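PDB 1WIW: glucose-6-phosphate isomerase like protein from Thermus thermophilus, which probably interconverts sugar phosphates as a phosphoglucose and phosphomannose isomerase. Local coordinates for residues A110-L115 with R129-A134; L135-R140 with P245-N250; K154-T159 with Y260-T265; R173-A178 with M256-R261. One frame throughout, in Å; residues are numbered along the deposited sequence.

In the fold
Helix 251-272 runs through this two-domain SIS protein, and the four contacts illustrate how one long helix can gather partners from several parts of a chain. Contacts 3 and 4 both use it, sharing Tyr260 and Arg261, with centres about 12 Å apart. Contact 2 involves the loop that leads into it, while contact 1 pairs two helices that pack on its side: Val131 and Leu115 of contact 1 touch Met256 of contact 4. Contacts 1 and 2 follow each other along helix 125-139, centres about 11 Å apart. A salt bridge from Glu138 to Arg261, 2.8 Å between OE2 and NH1, ties contact 2 to contacts 3 and 4.

Contact 1. Residues A110-L115 with R129-A134; sequences APYRYL and RSVDEA
Tyr112 spans the gap between helix 110-121 and helix 125-139 almost alone, ending in a short hydrogen bond in which its OH donates to OD2 of Asp132, 2.7 Å away. The backbones stay well apart, with 9.5 Å between the CA atoms of Tyr112 and Val131, so the phenol has to cover the distance. Its CG stands anti to the backbone N (chi1 163°), which sends the ring across to the other helix. The carboxylate arrives at the ring's edge, in plane, with OD2 3.4 Å from CE2. Ring and carboxylate planes are turned 38° apart, and the hydroxyl reaches OD2 on its syn side, tilted out of the carboxylate plane.

The packed part of the contact is apolar: CG1 of Val131 lies 4.3 Å from CE2 of Tyr112, near the ring plane, and Val131 also packs on Leu252 and Met256 of helix 251-272. The outer side is looser: Arg129 and Glu133, one turn apart on the exposed flank of helix 125-139, form a salt bridge of 3.3 Å between NH1 of Arg129 and OE1 of Glu133.

The Tyr112 hydroxyl also accepts from the backbone N of Gly26. Gripped as donor and acceptor, the hydroxyl of this buried phenol has its position and proton direction set, and its bond probably helps stabilise the negative charge of Asp132 beside the apolar core.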
loop_
_atom_site.group_PDB
_atom_site.type_symbol
_atom_site.label_atom_id
_atom_site.label_comp_id
_atom_site.label_asym_id
_atom_site.label_seq_id
_atom_site.Cartn_x
_atom_site.Cartn_y
_atom_site.Cartn_z
ATOM N N ALA B 110 -9.317 -3.811 16.775
ATOM C CA ALA B 110 -8.444 -4.893 17.210
ATOM C C ALA B 110 -6.937 -4.614 17.057
ATOM O O ALA B 110 -6.129 -5.146 17.820
ATOM C CB ALA B 110 -8.814 -6.187 16.486
ATOM N N PRO B 111 -6.531 -3.785 16.074
ATOM C CA PRO B 111 -5.091 -3.532 15.948
ATOM C C PRO B 111 -4.454 -3.076 17.258
ATOM O O PRO B 111 -3.340 -3.484 17.590
ATOM C CB PRO B 111 -5.023 -2.470 14.858
ATOM C CG PRO B 111 -6.125 -2.914 13.936
ATOM C CD PRO B 111 -7.257 -3.213 14.923
ATOM N N TYR B 112 -5.158 -2.232 18.004
ATOM C CA TYR B 112 -4.636 -1.769 19.285
ATOM C C TYR B 112 -4.466 -2.941 20.241
ATOM O O TYR B 112 -3.463 -3.036 20.947
ATOM C CB TYR B 112 -5.570 -0.733 19.925
ATOM C CG TYR B 112 -5.308 -0.524 21.418
ATOM C CD1 TYR B 112 -5.951 -1.309 22.375
ATOM C CD2 TYR B 112 -4.370 0.413 21.860
ATOM C CE1 TYR B 112 -5.663 -1.170 23.747
ATOM C CE2 TYR B 112 -4.072 0.559 23.224
ATOM C CZ TYR B 112 -4.722 -0.237 24.160
ATOM O OH TYR B 112 -4.421 -0.111 25.500
ATOM N N ARG B 113 -5.451 -3.835 20.267
ATOM C CA ARG B 113 -5.401 -4.981 21.164
ATOM C C ARG B 113 -4.281 -5.962 20.799
ATOM O O ARG B 113 -3.641 -6.532 21.686
ATOM C CB ARG B 113 -6.775 -5.664 21.204
ATOM C CG ARG B 113 -7.883 -4.696 21.642
ATOM C CD ARG B 113 -9.283 -5.319 21.651
ATOM N NE ARG B 113 -10.297 -4.317 21.983
ATOM C CZ ARG B 113 -11.273 -3.936 21.165
ATOM N NH1 ARG B 113 -11.381 -4.480 19.960
ATOM N NH2 ARG B 113 -12.128 -2.991 21.540
ATOM N N TYR B 114 -4.028 -6.160 19.508
ATOM C CA TYR B 114 -2.940 -7.058 19.112
ATOM C C TYR B 114 -1.604 -6.444 19.538
ATOM O O TYR B 114 -0.742 -7.131 20.093
ATOM C CB TYR B 114 -2.912 -7.280 17.592
ATOM C CG TYR B 114 -3.903 -8.300 17.066
ATOM C CD1 TYR B 114 -5.172 -7.916 16.639
ATOM C CD2 TYR B 114 -3.560 -9.649 16.975
ATOM C CE1 TYR B 114 -6.082 -8.855 16.128
ATOM C CE2 TYR B 114 -4.452 -10.595 16.468
ATOM C CZ TYR B 114 -5.710 -10.194 16.047
ATOM O OH TYR B 114 -6.593 -11.126 15.545
ATOM N N LEU B 115 -1.434 -5.150 19.271
ATOM C CA LEU B 115 -0.195 -4.454 19.623
ATOM C C LEU B 115 0.060 -4.484 21.126
ATOM O O LEU B 115 1.180 -4.750 21.568
ATOM C CB LEU B 115 -0.235 -2.998 19.142
ATOM C CG LEU B 115 0.999 -2.161 19.523
ATOM C CD1 LEU B 115 2.258 -2.753 18.904
ATOM C CD2 LEU B 115 0.805 -0.742 19.064
ATOM N N ARG B 129 2.697 2.014 27.883
ATOM C CA ARG B 129 2.192 3.102 28.705
ATOM C C ARG B 129 2.162 4.420 27.930
ATOM O O ARG B 129 1.216 5.188 28.064
ATOM C CB ARG B 129 3.029 3.270 29.982
ATOM C CG ARG B 129 2.599 4.479 30.813
ATOM C CD ARG B 129 3.267 4.528 32.183
ATOM N NE ARG B 129 2.443 3.909 33.217
ATOM C CZ ARG B 129 1.252 4.367 33.605
ATOM N NH1 ARG B 129 0.739 5.456 33.043
ATOM N NH2 ARG B 129 0.570 3.733 34.552
ATOM N N SER B 130 3.184 4.678 27.111
ATOM C CA SER B 130 3.219 5.923 26.339
ATOM C C SER B 130 2.100 5.932 25.286
ATOM O O SER B 130 1.544 6.984 24.964
ATOM C CB SER B 130 4.584 6.110 25.660
ATOM O OG SER B 130 4.768 5.202 24.587
ATOM N N VAL B 131 1.777 4.759 24.752
ATOM C CA VAL B 131 0.704 4.645 23.763
ATOM C C VAL B 131 -0.639 4.940 24.441
ATOM O O VAL B 131 -1.431 5.745 23.959
ATOM C CB VAL B 131 0.654 3.227 23.162
ATOM C CG1 VAL B 131 -0.667 3.016 22.413
ATOM C CG2 VAL B 131 1.834 3.021 22.225
ATOM N N ASP B 132 -0.890 4.268 25.561
ATOM C CA ASP B 132 -2.128 4.470 26.311
ATOM C C ASP B 132 -2.274 5.928 26.749
ATOM O O ASP B 132 -3.362 6.501 26.689
ATOM C CB ASP B 132 -2.147 3.563 27.547
ATOM C CG ASP B 132 -2.352 2.098 27.198
ATOM O OD1 ASP B 132 -2.273 1.251 28.112
ATOM O OD2 ASP B 132 -2.601 1.793 26.015
ATOM N N GLU B 133 -1.178 6.526 27.203
ATOM C CA GLU B 133 -1.213 7.920 27.648
ATOM C C GLU B 133 -1.627 8.840 26.503
ATOM O O GLU B 133 -2.435 9.747 26.685
ATOM C CB GLU B 133 0.159 8.333 28.190
ATOM C CG GLU B 133 0.464 7.740 29.559
ATOM C CD GLU B 133 1.916 7.902 29.972
ATOM O OE1 GLU B 133 2.217 7.666 31.162
ATOM O OE2 GLU B 133 2.757 8.251 29.113
ATOM N N ALA B 134 -1.069 8.592 25.325
ATOM C CA ALA B 134 -1.376 9.384 24.141
ATOM C C ALA B 134 -2.843 9.221 23.733
ATOM O O ALA B 134 -3.519 10.198 23.403
ATOM C CB ALA B 134 -0.462 8.971 22.996
#

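Contact 2. Residues L135-R140 with P245-N250; sequences LLEERR and PATGAN
Thr247 faces the last turns of helix 125-139 and gives its hydroxyl to Glu138, with OG1 2.6 Å from OE2. Its two branches divide the work. At chi1 -60°, OG1 lies beside the backbone N and meets Glu138, whereas the methyl CG2, anti to that N, points toward Glu137 and comes within 3.6 Å of its OE2.

The two glutamates reach the loop differently. Glu137 keeps its chain extended beyond CG and crosses the threonine at a slant. Glu138 instead bends at chi2 (-65°), folding its carboxylate round so that the side chain runs past Thr247 in the opposite direction; OE2 offers its anti lone pair, the one away from OE1.

A water completes the site from the loop side. It donates to OE2 of Glu138 at 3.0 Å and to O of Pro245 at 2.8 Å, and accepts from N of Thr247 at 2.9 Å, joining the loop backbone to the carboxylate. The same OE2 forms a salt bridge with Arg261 of helix 251-272.

With a hydroxyl, a water and a guanidinium all converging on OE2, the buried carboxylate of Glu138 probably remains ionised and holds the loop between strand 240-244 and helix 251-272 against helix 125-139.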
loop_
_atom_site.group_PDB
_atom_site.type_symbol
_atom_site.label_atom_id
_atom_site.label_comp_id
_atom_site.label_asym_id
_atom_site.label_seq_id
_atom_site.Cartn_x
_atom_site.Cartn_y
_atom_site.Cartn_z
ATOM N N LEU B 135 -3.340 7.988 23.757
ATOM C CA LEU B 135 -4.728 7.752 23.387
ATOM C C LEU B 135 -5.693 8.347 24.406
ATOM O O LEU B 135 -6.751 8.843 24.032
ATOM C CB LEU B 135 -4.998 6.252 23.207
ATOM C CG LEU B 135 -4.838 5.740 21.763
ATOM C CD1 LEU B 135 -3.440 6.038 21.245
ATOM C CD2 LEU B 135 -5.114 4.236 21.715
ATOM N N LEU B 136 -5.332 8.311 25.686
ATOM C CA LEU B 136 -6.206 8.873 26.712
ATOM C C LEU B 136 -6.248 10.393 26.564
ATOM O O LEU B 136 -7.278 11.020 26.811
ATOM C CB LEU B 136 -5.720 8.487 28.113
ATOM C CG LEU B 136 -5.841 7.010 28.513
ATOM C CD1 LEU B 136 -5.184 6.817 29.871
ATOM C CD2 LEU B 136 -7.312 6.583 28.561
ATOM N N GLU B 137 -5.130 10.985 26.151
ATOM C CA GLU B 137 -5.088 12.427 25.952
ATOM C C GLU B 137 -5.982 12.756 24.758
ATOM O O GLU B 137 -6.830 13.645 24.831
ATOM C CB GLU B 137 -3.643 12.894 25.700
ATOM C CG GLU B 137 -3.492 14.404 25.518
ATOM C CD GLU B 137 -2.108 14.918 25.898
ATOM O OE1 GLU B 137 -1.709 14.765 27.078
ATOM O OE2 GLU B 137 -1.409 15.483 25.026
ATOM N N GLU B 138 -5.798 12.013 23.667
ATOM C CA GLU B 138 -6.580 12.196 22.445
ATOM C C GLU B 138 -8.071 12.111 22.729
ATOM O O GLU B 138 -8.846 12.962 22.300
ATOM C CB GLU B 138 -6.225 11.115 21.416
ATOM C CG GLU B 138 -5.065 11.439 20.486
ATOM C CD GLU B 138 -5.364 12.613 19.577
ATOM O OE1 GLU B 138 -6.496 12.694 19.059
ATOM O OE2 GLU B 138 -4.464 13.451 19.369
ATOM N N ARG B 139 -8.454 11.062 23.451
ATOM C CA ARG B 139 -9.843 10.801 23.811
ATOM C C ARG B 139 -10.588 11.988 24.427
ATOM O O ARG B 139 -11.795 12.139 24.229
ATOM C CB ARG B 139 -9.905 9.611 24.777
ATOM C CG ARG B 139 -11.279 9.364 25.358
ATOM C CD ARG B 139 -11.212 9.152 26.862
ATOM N NE ARG B 139 -11.197 7.740 27.215
ATOM C CZ ARG B 139 -11.238 7.282 28.461
ATOM N NH1 ARG B 139 -11.228 5.978 28.685
ATOM N NH2 ARG B 139 -11.276 8.125 29.484
ATOM N N ARG B 140 -9.874 12.824 25.172
ATOM C CA ARG B 140 -10.488 13.979 25.828
ATOM C C ARG B 140 -11.266 14.918 24.911
ATOM O O ARG B 140 -12.271 15.490 25.322
ATOM C CB ARG B 140 -9.426 14.798 26.568
ATOM C CG ARG B 140 -8.730 14.052 27.697
ATOM C CD ARG B 140 -7.564 14.869 28.240
ATOM N NE ARG B 140 -6.702 14.083 29.119
ATOM C CZ ARG B 140 -5.482 14.457 29.489
ATOM N NH1 ARG B 140 -4.761 13.684 30.291
ATOM N NH2 ARG B 140 -4.978 15.606 29.054
ATOM N N PRO B 245 -2.037 16.594 13.533
ATOM C CA PRO B 245 -0.907 16.507 14.459
ATOM C C PRO B 245 -0.928 15.179 15.210
ATOM O O PRO B 245 -1.993 14.612 15.449
ATOM C CB PRO B 245 -1.125 17.708 15.376
ATOM C CG PRO B 245 -2.608 17.786 15.455
ATOM C CD PRO B 245 -3.041 17.561 14.013
ATOM N N ALA B 246 0.248 14.682 15.574
ATOM C CA ALA B 246 0.341 13.415 16.281
ATOM C C ALA B 246 0.718 13.583 17.743
ATOM O O ALA B 246 1.820 14.032 18.069
ATOM C CB ALA B 246 1.350 12.512 15.599
ATOM N N THR B 247 -0.208 13.212 18.620
ATOM C CA THR B 247 0.013 13.281 20.055
ATOM C C THR B 247 0.947 12.134 20.437
ATOM O O THR B 247 0.923 11.078 19.801
ATOM C CB THR B 247 -1.323 13.125 20.805
ATOM O OG1 THR B 247 -2.209 14.178 20.405
ATOM C CG2 THR B 247 -1.113 13.183 22.322
ATOM N N GLY B 248 1.770 12.337 21.463
ATOM C CA GLY B 248 2.686 11.287 21.881
ATOM C C GLY B 248 4.123 11.752 22.060
ATOM O O GLY B 248 4.555 12.718 21.431
ATOM N N ALA B 249 4.862 11.037 22.906
ATOM C CA ALA B 249 6.253 11.359 23.227
ATOM C C ALA B 249 7.288 10.560 22.439
ATOM O O ALA B 249 8.489 10.737 22.633
ATOM C CB ALA B 249 6.491 11.161 24.731
ATOM N N ASN B 250 6.829 9.662 21.576
ATOM C CA ASN B 250 7.742 8.869 20.755
ATOM C C ASN B 250 6.998 8.428 19.497
ATOM O O ASN B 250 5.770 8.468 19.445
ATOM C CB ASN B 250 8.291 7.663 21.540
ATOM C CG ASN B 250 7.215 6.660 21.915
ATOM O OD1 ASN B 250 6.623 6.017 21.047
ATOM N ND2 ASN B 250 6.961 6.517 23.218
HETATM O O HOH W 1 -2.647 12.538 17.164
#

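Contact 3. Residues K154-T159 with Y260-T265; sequences KFLAYT and YRMAWT
Leu156 and Thr265 form the apolar centre of this helix pair. The threonine methyl CG2 lies against the leucine branch point, 3.8 Å from CG and equally close to CD2, while the two side chains approach at a slant. Leucine CD2 also meets the selenium of Met262, SE, at 3.9 Å. Met262 sets out away from helix 152-160, but bends at chi2 and chi3 (-60° and -129°) swing the selenium back to the leucine.

Packing against backbone comes next. Ala157 CB sits 3.9 Å from the carbonyl O of Thr265, and the small alanine allows the chains to come within 5.5 Å between the CA atoms of these two residues.

Both helices belong to the C-terminal SIS domain, an alpha-beta fold with a parallel sheet; the segments 154-159 and 260-265 cross at -60°, their axes 9.2 Å apart at closest approach. Further along, Tyr268 and Leu272 of helix 251-272 continue the packing against Ala157.

Between the two segments the contact is apolar; the hydroxyl of Thr265 bonds within its own helix, with OG1 donating to O of Arg261 at 2.7 Å, and the backbone N of Thr265 reaches that oxygen from the opposite face of the carbonyl plane.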
loop_
_atom_site.group_PDB
_atom_site.type_symbol
_atom_site.label_atom_id
_atom_site.label_comp_id
_atom_site.label_asym_id
_atom_site.label_seq_id
_atom_site.Cartn_x
_atom_site.Cartn_y
_atom_site.Cartn_z
ATOM N N LYS B 154 -14.584 15.326 14.596
ATOM C CA LYS B 154 -15.841 15.809 14.029
ATOM C C LYS B 154 -15.523 16.836 12.951
ATOM O O LYS B 154 -16.109 16.813 11.872
ATOM C CB LYS B 154 -16.728 16.469 15.096
ATOM C CG LYS B 154 -17.354 15.497 16.080
ATOM C CD LYS B 154 -18.372 16.182 16.983
ATOM C CE LYS B 154 -18.947 15.216 18.017
ATOM N NZ LYS B 154 -19.875 15.902 18.967
ATOM N N PHE B 155 -14.596 17.740 13.253
ATOM C CA PHE B 155 -14.215 18.773 12.301
ATOM C C PHE B 155 -13.665 18.157 11.017
ATOM O O PHE B 155 -14.064 18.552 9.926
ATOM C CB PHE B 155 -13.165 19.708 12.906
ATOM C CG PHE B 155 -12.912 20.942 12.079
ATOM C CD1 PHE B 155 -13.741 22.057 12.195
ATOM C CD2 PHE B 155 -11.873 20.974 11.150
ATOM C CE1 PHE B 155 -13.541 23.185 11.394
ATOM C CE2 PHE B 155 -11.666 22.095 10.343
ATOM C CZ PHE B 155 -12.503 23.203 10.466
ATOM N N LEU B 156 -12.756 17.188 11.146
ATOM C CA LEU B 156 -12.161 16.542 9.972
ATOM C C LEU B 156 -13.197 15.751 9.172
ATOM O O LEU B 156 -13.140 15.705 7.943
ATOM C CB LEU B 156 -11.014 15.611 10.388
ATOM C CG LEU B 156 -10.264 14.906 9.243
ATOM C CD1 LEU B 156 -9.751 15.949 8.248
ATOM C CD2 LEU B 156 -9.096 14.081 9.801
ATOM N N ALA B 157 -14.143 15.133 9.870
ATOM C CA ALA B 157 -15.180 14.353 9.208
ATOM C C ALA B 157 -15.941 15.247 8.233
ATOM O O ALA B 157 -16.215 14.856 7.099
ATOM C CB ALA B 157 -16.132 13.745 10.250
ATOM N N TYR B 158 -16.272 16.454 8.674
ATOM C CA TYR B 158 -16.982 17.395 7.816
ATOM C C TYR B 158 -16.146 17.742 6.586
ATOM O O TYR B 158 -16.679 17.898 5.489
ATOM C CB TYR B 158 -17.335 18.664 8.597
ATOM C CG TYR B 158 -18.595 18.527 9.424
ATOM C CD1 TYR B 158 -19.833 18.328 8.810
ATOM C CD2 TYR B 158 -18.550 18.573 10.813
ATOM C CE1 TYR B 158 -20.998 18.176 9.561
ATOM C CE2 TYR B 158 -19.708 18.423 11.577
ATOM C CZ TYR B 158 -20.928 18.223 10.941
ATOM O OH TYR B 158 -22.073 18.059 11.682
ATOM N N THR B 159 -14.835 17.856 6.768
ATOM C CA THR B 159 -13.930 18.171 5.659
ATOM C C THR B 159 -13.849 17.021 4.647
ATOM O O THR B 159 -13.668 17.243 3.442
ATOM C CB THR B 159 -12.503 18.455 6.172
ATOM O OG1 THR B 159 -12.525 19.577 7.063
ATOM C CG2 THR B 159 -11.562 18.745 5.004
ATOM N N TYR B 260 -5.774 6.298 16.216
ATOM C CA TYR B 260 -6.946 6.445 17.087
ATOM C C TYR B 260 -7.819 7.640 16.688
ATOM O O TYR B 260 -9.044 7.528 16.629
ATOM C CB TYR B 260 -6.500 6.598 18.545
ATOM C CG TYR B 260 -7.629 6.631 19.567
ATOM C CD1 TYR B 260 -8.464 5.527 19.753
ATOM C CD2 TYR B 260 -7.828 7.746 20.378
ATOM C CE1 TYR B 260 -9.468 5.527 20.727
ATOM C CE2 TYR B 260 -8.836 7.761 21.360
ATOM C CZ TYR B 260 -9.646 6.647 21.529
ATOM O OH TYR B 260 -10.619 6.639 22.506
ATOM N N ARG B 261 -7.201 8.785 16.418
ATOM C CA ARG B 261 -7.978 9.957 16.019
ATOM C C ARG B 261 -8.686 9.699 14.687
ATOM O O ARG B 261 -9.776 10.215 14.442
ATOM C CB ARG B 261 -7.083 11.194 15.891
ATOM C CG ARG B 261 -7.856 12.430 15.447
ATOM C CD ARG B 261 -6.969 13.654 15.270
ATOM N NE ARG B 261 -6.368 14.099 16.522
ATOM C CZ ARG B 261 -5.902 15.330 16.721
ATOM N NH1 ARG B 261 -5.365 15.665 17.888
ATOM N NH2 ARG B 261 -5.989 16.233 15.753
HETATM N N MSE B 262 -8.063 8.910 13.818
HETATM C CA MSE B 262 -8.681 8.596 12.532
HETATM C C MSE B 262 -9.835 7.605 12.710
HETATM O O MSE B 262 -10.795 7.625 11.946
HETATM C CB MSE B 262 -7.646 8.033 11.556
HETATM C CG MSE B 262 -6.620 9.067 11.107
HETATM SE SE MSE B 262 -7.415 10.614 10.199
HETATM C CE MSE B 262 -6.303 10.616 8.648
ATOM N N ALA B 263 -9.748 6.737 13.714
ATOM C CA ALA B 263 -10.835 5.786 13.955
ATOM C C ALA B 263 -12.060 6.609 14.343
ATOM O O ALA B 263 -13.162 6.371 13.856
ATOM C CB ALA B 263 -10.469 4.816 15.075
ATOM N N TRP B 264 -11.852 7.584 15.224
ATOM C CA TRP B 264 -12.930 8.468 15.651
ATOM C C TRP B 264 -13.452 9.283 14.469
ATOM O O TRP B 264 -14.654 9.499 14.334
ATOM C CB TRP B 264 -12.436 9.427 16.741
ATOM C CG TRP B 264 -12.653 8.926 18.145
ATOM C CD1 TRP B 264 -11.697 8.543 19.037
ATOM C CD2 TRP B 264 -13.912 8.781 18.817
ATOM N NE1 TRP B 264 -12.279 8.170 20.229
ATOM C CE2 TRP B 264 -13.638 8.305 20.120
ATOM C CE3 TRP B 264 -15.246 9.007 18.444
ATOM C CZ2 TRP B 264 -14.650 8.050 21.056
ATOM C CZ3 TRP B 264 -16.257 8.753 19.378
ATOM C CH2 TRP B 264 -15.951 8.279 20.667
ATOM N N THR B 265 -12.540 9.740 13.613
ATOM C CA THR B 265 -12.927 10.537 12.457
ATOM C C THR B 265 -13.804 9.691 11.530
ATOM O O THR B 265 -14.853 10.143 11.074
ATOM C CB THR B 265 -11.677 11.039 11.699
ATOM O OG1 THR B 265 -10.895 11.865 12.574
ATOM C CG2 THR B 265 -12.075 11.842 10.464
#

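Contact 4. Residues R173-A178 with M256-R261; sequences RPLEGA and MALWYR
Leu175 is the main bump in this interface, its forked end straddling the neighbouring positions Leu258 and Trp259 on helix 251-272. One prong, CD2, presses against Leu258, 3.6 Å from CD1 and 3.8 Å from CB. The other, CD1, settles beside the base of Trp259, 4.0 Å from its CB and close to its CA. With CG anti to the backbone N (chi1 172°), the leucine projects across the gap and spreads its two methyls over this shallow hollow. Leu175 and Leu258 cross at about a right angle, so the branches meet without lying side by side; against Trp259 the approach is slanted.

One turn later, Ala178 provides a smaller bump. Its CB lies 4.1 Å from CD1 of Trp259 and approaches the indole obliquely. Phe49 of helix 48-54 touches both Leu175 and Ala178, adding a further apolar wall. Pro111 and Tyr112 of helix 110-121 also pack on the six-membered ring of the indole.

Beyond Ala178 a water bridges the two helices. It lies in the indole plane at the ring's edge, accepts from NE1 of Trp259 at 3.1 Å and donates to O of Ala178 at 2.8 Å, so the indole N-H and the helix carbonyl are linked.

Segments 174-178 and 256-261 run nearly parallel, 21° between their directions and 10.4 Å between their axes at closest approach. Such packing of helices beside a parallel sheet is characteristic of the alpha-beta sandwich of SIS domains, here the C-terminal one, with strands 164-168, 216-221 and 240-244 forming the sheet.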
loop_
_atom_site.group_PDB
_atom_site.type_symbol
_atom_site.label_atom_id
_atom_site.label_comp_id
_atom_site.label_asym_id
_atom_site.label_seq_id
_atom_site.Cartn_x
_atom_site.Cartn_y
_atom_site.Cartn_z
ATOM N N ARG B 173 4.948 4.903 6.917
ATOM C CA ARG B 173 4.108 4.682 5.745
ATOM C C ARG B 173 2.982 3.662 5.908
ATOM O O ARG B 173 1.893 3.857 5.367
ATOM C CB ARG B 173 4.981 4.321 4.535
ATOM C CG ARG B 173 5.946 5.434 4.103
ATOM C CD ARG B 173 5.216 6.732 3.758
ATOM N NE ARG B 173 4.199 6.525 2.731
ATOM C CZ ARG B 173 4.448 6.414 1.429
ATOM N NH1 ARG B 173 3.446 6.213 0.580
ATOM N NH2 ARG B 173 5.691 6.530 0.972
ATOM N N PRO B 174 3.217 2.563 6.647
ATOM C CA PRO B 174 2.132 1.586 6.802
ATOM C C PRO B 174 0.883 2.135 7.499
ATOM O O PRO B 174 -0.181 1.515 7.446
ATOM C CB PRO B 174 2.794 0.457 7.583
ATOM C CG PRO B 174 4.211 0.504 7.088
ATOM C CD PRO B 174 4.497 1.994 7.111
ATOM N N LEU B 175 1.003 3.293 8.149
ATOM C CA LEU B 175 -0.148 3.884 8.829
ATOM C C LEU B 175 -1.247 4.229 7.817
ATOM O O LEU B 175 -2.434 4.055 8.100
ATOM C CB LEU B 175 0.256 5.147 9.600
ATOM C CG LEU B 175 -0.902 5.966 10.205
ATOM C CD1 LEU B 175 -1.703 5.106 11.182
ATOM C CD2 LEU B 175 -0.351 7.205 10.912
ATOM N N GLU B 176 -0.847 4.712 6.642
ATOM C CA GLU B 176 -1.794 5.087 5.584
ATOM C C GLU B 176 -2.753 3.942 5.274
ATOM O O GLU B 176 -3.970 4.133 5.199
ATOM C CB GLU B 176 -1.033 5.465 4.309
ATOM C CG GLU B 176 -0.094 6.640 4.493
ATOM C CD GLU B 176 0.998 6.694 3.443
ATOM O OE1 GLU B 176 1.840 7.606 3.527
ATOM O OE2 GLU B 176 1.020 5.829 2.543
ATOM N N GLY B 177 -2.187 2.755 5.086
ATOM C CA GLY B 177 -2.988 1.583 4.791
ATOM C C GLY B 177 -3.943 1.254 5.922
ATOM O O GLY B 177 -5.092 0.898 5.679
ATOM N N ALA B 178 -3.476 1.378 7.160
ATOM C CA ALA B 178 -4.322 1.081 8.310
ATOM C C ALA B 178 -5.483 2.076 8.410
ATOM O O ALA B 178 -6.598 1.702 8.786
ATOM C CB ALA B 178 -3.491 1.112 9.597
HETATM N N MSE B 256 0.078 5.457 16.828
HETATM C CA MSE B 256 -1.161 4.953 17.404
HETATM C C MSE B 256 -2.152 6.084 17.712
HETATM O O MSE B 256 -3.366 5.910 17.563
HETATM C CB MSE B 256 -0.837 4.140 18.656
HETATM C CG MSE B 256 -1.454 2.743 18.685
HETATM SE SE MSE B 256 -1.304 1.723 17.029
HETATM C CE MSE B 256 0.623 1.593 16.938
ATOM N N ALA B 257 -1.643 7.240 18.135
ATOM C CA ALA B 257 -2.504 8.384 18.426
ATOM C C ALA B 257 -3.158 8.855 17.133
ATOM O O ALA B 257 -4.336 9.207 17.118
ATOM C CB ALA B 257 -1.695 9.523 19.051
ATOM N N LEU B 258 -2.390 8.866 16.047
ATOM C CA LEU B 258 -2.928 9.275 14.752
ATOM C C LEU B 258 -3.994 8.263 14.346
ATOM O O LEU B 258 -5.091 8.631 13.939
ATOM C CB LEU B 258 -1.822 9.315 13.691
ATOM C CG LEU B 258 -0.850 10.500 13.731
ATOM C CD1 LEU B 258 0.338 10.220 12.825
ATOM C CD2 LEU B 258 -1.563 11.782 13.308
ATOM N N TRP B 259 -3.657 6.984 14.457
ATOM C CA TRP B 259 -4.584 5.903 14.119
ATOM C C TRP B 259 -5.889 6.043 14.914
ATOM O O TRP B 259 -6.978 5.918 14.356
ATOM C CB TRP B 259 -3.926 4.554 14.428
ATOM C CG TRP B 259 -4.815 3.363 14.212
ATOM C CD1 TRP B 259 -5.038 2.701 13.040
ATOM C CD2 TRP B 259 -5.611 2.706 15.204
ATOM N NE1 TRP B 259 -5.929 1.667 13.242
ATOM C CE2 TRP B 259 -6.296 1.652 14.561
ATOM C CE3 TRP B 259 -5.811 2.908 16.578
ATOM C CZ2 TRP B 259 -7.176 0.796 15.247
ATOM C CZ3 TRP B 259 -6.685 2.055 17.262
ATOM C CH2 TRP B 259 -7.355 1.014 16.591
ATOM N N TYR B 260 -5.774 6.298 16.216
ATOM C CA TYR B 260 -6.946 6.445 17.087
ATOM C C TYR B 260 -7.819 7.640 16.688
ATOM O O TYR B 260 -9.044 7.528 16.629
ATOM C CB TYR B 260 -6.500 6.598 18.545
ATOM C CG TYR B 260 -7.629 6.631 19.567
ATOM C CD1 TYR B 260 -8.464 5.527 19.753
ATOM C CD2 TYR B 260 -7.828 7.746 20.378
ATOM C CE1 TYR B 260 -9.468 5.527 20.727
ATOM C CE2 TYR B 260 -8.836 7.761 21.360
ATOM C CZ TYR B 260 -9.646 6.647 21.529
ATOM O OH TYR B 260 -10.619 6.639 22.506
ATOM N N ARG B 261 -7.201 8.785 16.418
ATOM C CA ARG B 261 -7.978 9.957 16.019
ATOM C C ARG B 261 -8.686 9.699 14.687
ATOM O O ARG B 261 -9.776 10.215 14.442
ATOM C CB ARG B 261 -7.083 11.194 15.891
ATOM C CG ARG B 261 -7.856 12.430 15.447
ATOM C CD ARG B 261 -6.969 13.654 15.270
ATOM N NE ARG B 261 -6.368 14.099 16.522
ATOM C CZ ARG B 261 -5.902 15.330 16.721
ATOM N NH1 ARG B 261 -5.365 15.665 17.888
ATOM N NH2 ARG B 261 -5.989 16.233 15.753
HETATM O O HOH W 2 -6.705 -0.130 10.878
#